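Local coordinates for core protein VP7 (Bluetongue virus, PDB 1BVP) that forms trimeric capsomers that assemble on a VP3 scaffold to build the inner capsid of the virus, at residues W141-R144 with V149-V152. Residues are numbered along the deposited sequence; the frame is centred on the assembly and turned at random.
Sequences WFMR and VTAV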
ATOM      1  N   TRP A 141     -30.561  20.800  -9.024  1.00 21.89           N
ATOM      2  CA  TRP A 141     -31.597  20.106  -9.750  1.00 18.47           C
ATOM      3  C   TRP A 141     -31.383  20.148 -11.250  1.00 15.76           C
ATOM      4  O   TRP A 141     -30.900  21.138 -11.822  1.00 21.91           O
ATOM      5  CB  TRP A 141     -32.932  20.755  -9.389  1.00 23.74           C
ATOM      6  CG  TRP A 141     -34.099  20.202 -10.127  1.00 25.77           C
ATOM      7  CD1 TRP A 141     -34.561  20.592 -11.371  1.00 23.53           C
ATOM      8  CD2 TRP A 141     -34.955  19.132  -9.698  1.00 22.05           C
ATOM      9  NE1 TRP A 141     -35.644  19.818 -11.733  1.00 18.66           N
ATOM     10  CE2 TRP A 141     -35.913  18.921 -10.729  1.00 19.52           C
ATOM     11  CE3 TRP A 141     -35.001  18.327  -8.546  1.00 20.82           C
ATOM     12  CZ2 TRP A 141     -36.904  17.940 -10.640  1.00 14.05           C
ATOM     13  CZ3 TRP A 141     -35.984  17.348  -8.455  1.00 18.07           C
ATOM     14  CH2 TRP A 141     -36.928  17.167  -9.505  1.00 19.67           C
ATOM     15  N   PHE A 142     -31.717  19.046 -11.895  1.00 14.14           N
ATOM     16  CA  PHE A 142     -31.600  18.970 -13.349  1.00 17.68           C
ATOM     17  C   PHE A 142     -32.379  17.782 -13.851  1.00 23.48           C
ATOM     18  O   PHE A 142     -32.139  16.629 -13.456  1.00 29.58           O
ATOM     19  CB  PHE A 142     -30.161  18.918 -13.814  1.00 14.88           C
ATOM     20  CG  PHE A 142     -30.019  18.806 -15.290  1.00 17.58           C
ATOM     21  CD1 PHE A 142     -30.201  17.582 -15.927  1.00 19.03           C
ATOM     22  CD2 PHE A 142     -29.717  19.933 -16.057  1.00 17.24           C
ATOM     23  CE1 PHE A 142     -30.088  17.478 -17.324  1.00 22.18           C
ATOM     24  CE2 PHE A 142     -29.604  19.847 -17.450  1.00 19.64           C
ATOM     25  CZ  PHE A 142     -29.790  18.617 -18.090  1.00 20.03           C
ATOM     26  N   MET A 143     -33.382  18.105 -14.659  1.00 29.72           N
ATOM     27  CA  MET A 143     -34.270  17.115 -15.224  1.00 30.44           C
ATOM     28  C   MET A 143     -34.259  17.242 -16.735  1.00 32.83           C
ATOM     29  O   MET A 143     -34.376  18.334 -17.269  1.00 33.34           O
ATOM     30  CB  MET A 143     -35.666  17.338 -14.691  1.00 25.15           C
ATOM     31  CG  MET A 143     -36.640  16.318 -15.182  1.00 27.18           C
ATOM     32  SD  MET A 143     -36.590  14.829 -14.234  1.00 28.32           S
ATOM     33  CE  MET A 143     -36.811  15.429 -12.570  1.00 25.20           C
ATOM     34  N   ARG A 144     -34.018  16.129 -17.410  1.00 40.39           N
ATOM     35  CA  ARG A 144     -33.973  16.102 -18.855  1.00 47.37           C
ATOM     36  C   ARG A 144     -35.419  16.184 -19.349  1.00 52.83           C
ATOM     37  O   ARG A 144     -36.326  15.575 -18.764  1.00 52.54           O
ATOM     38  CB  ARG A 144     -33.280  14.824 -19.311  1.00 50.43           C
ATOM     39  CG  ARG A 144     -32.631  14.944 -20.655  1.00 59.71           C
ATOM     40  CD  ARG A 144     -31.507  13.946 -20.755  1.00 66.57           C
ATOM     41  NE  ARG A 144     -30.214  14.509 -20.355  1.00 71.30           N
ATOM     42  CZ  ARG A 144     -29.280  13.838 -19.674  1.00 74.21           C
ATOM     43  NH1 ARG A 144     -29.503  12.575 -19.283  1.00 75.28           N
ATOM     44  NH2 ARG A 144     -28.080  14.393 -19.476  1.00 69.59           N
ATOM     45  N   VAL A 149     -37.418  11.266 -13.783  1.00 32.58           N
ATOM     46  CA  VAL A 149     -36.213  11.021 -12.990  1.00 29.12           C
ATOM     47  C   VAL A 149     -35.046  11.189 -13.948  1.00 25.05           C
ATOM     48  O   VAL A 149     -35.142  10.790 -15.112  1.00 21.13           O
ATOM     49  CB  VAL A 149     -36.174   9.624 -12.247  1.00 28.84           C
ATOM     50  CG1 VAL A 149     -37.532   8.981 -12.203  1.00 28.49           C
ATOM     51  CG2 VAL A 149     -35.129   8.700 -12.813  1.00 29.91           C
ATOM     52  N   THR A 150     -34.030  11.929 -13.501  1.00 22.61           N
ATOM     53  CA  THR A 150     -32.823  12.164 -14.283  1.00 21.62           C
ATOM     54  C   THR A 150     -31.576  12.008 -13.402  1.00 27.71           C
ATOM     55  O   THR A 150     -31.433  12.697 -12.365  1.00 28.63           O
ATOM     56  CB  THR A 150     -32.835  13.539 -14.953  1.00 19.91           C
ATOM     57  OG1 THR A 150     -33.884  13.569 -15.922  1.00 26.96           O
ATOM     58  CG2 THR A 150     -31.522  13.800 -15.675  1.00 14.94           C
ATOM     59  N   ALA A 151     -30.742  11.035 -13.796  1.00 30.76           N
ATOM     60  CA  ALA A 151     -29.479  10.690 -13.135  1.00 23.33           C
ATOM     61  C   ALA A 151     -28.379  11.384 -13.902  1.00 21.07           C
ATOM     62  O   ALA A 151     -28.325  11.335 -15.133  1.00 18.27           O
ATOM     63  CB  ALA A 151     -29.253   9.208 -13.168  1.00 20.80           C
ATOM     64  N   VAL A 152     -27.423  11.926 -13.182  1.00 22.71           N
ATOM     65  CA  VAL A 152     -26.376  12.658 -13.853  1.00 21.26           C
ATOM     66  C   VAL A 152     -25.057  12.528 -13.021  1.00 19.89           C
ATOM     67  O   VAL A 152     -25.129  12.312 -11.804  1.00 18.81           O
ATOM     68  CB  VAL A 152     -26.956  14.114 -13.998  1.00 16.25           C
ATOM     69  CG1 VAL A 152     -26.327  15.099 -13.049  1.00 13.94           C
ATOM     70  CG2 VAL A 152     -26.941  14.549 -15.381  1.00 17.07           C
TER
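Phe142 meets Thr150 and Val152 where a loop of the antiparallel beta domain of VP7 lies against strand 149-155, far from the helical part of the chain. In this domain, a beta sandwich with a jelly-roll topology, strand 149-155 pairs with strand 158-163. The phenyl ring presents its edge to the methyl of Thr150, which sits near the ring plane; Phe142 CD1 lies 4.0 Å from Thr150 CG2. Val152 comes in obliquely, CG2 at 4.5 Å from Phe142 CD1, so two branched residues offer methyls to one large apolar ring. With CG anti to the backbone N (chi1 179°), the ring also reaches Phe136, meeting it edge-to-face, and packs on Asn193 of a neighbouring subunit. The carbonyl of Phe142 faces the strand too: its O is 3.5 Å from Thr150 CB and accepts a hydrogen bond from Ser162 OG. Met143 suits its place because an unbranched chain ending in a thioether can fold round two torsions. It bends at chi2 (83°) and again at chi3, which brings Met143 SD to the start of the strand, 3.4 Å from Thr150 OG1 and close to Val149 N. Arg144, poorly ordered, runs past the threonine, its CB 3.7 Å from Thr150 OG1. Threonine serves both kinds of neighbour: its methyl packs while its hydroxyl forms hydrogen bonds. Thr150 OG1 gives a weak hydrogen bond to Val149 O and accepts a nearly straight one from the backbone, Arg144 N to Thr150 OG1 at 3.0 Å with an N-H...O angle of 170°.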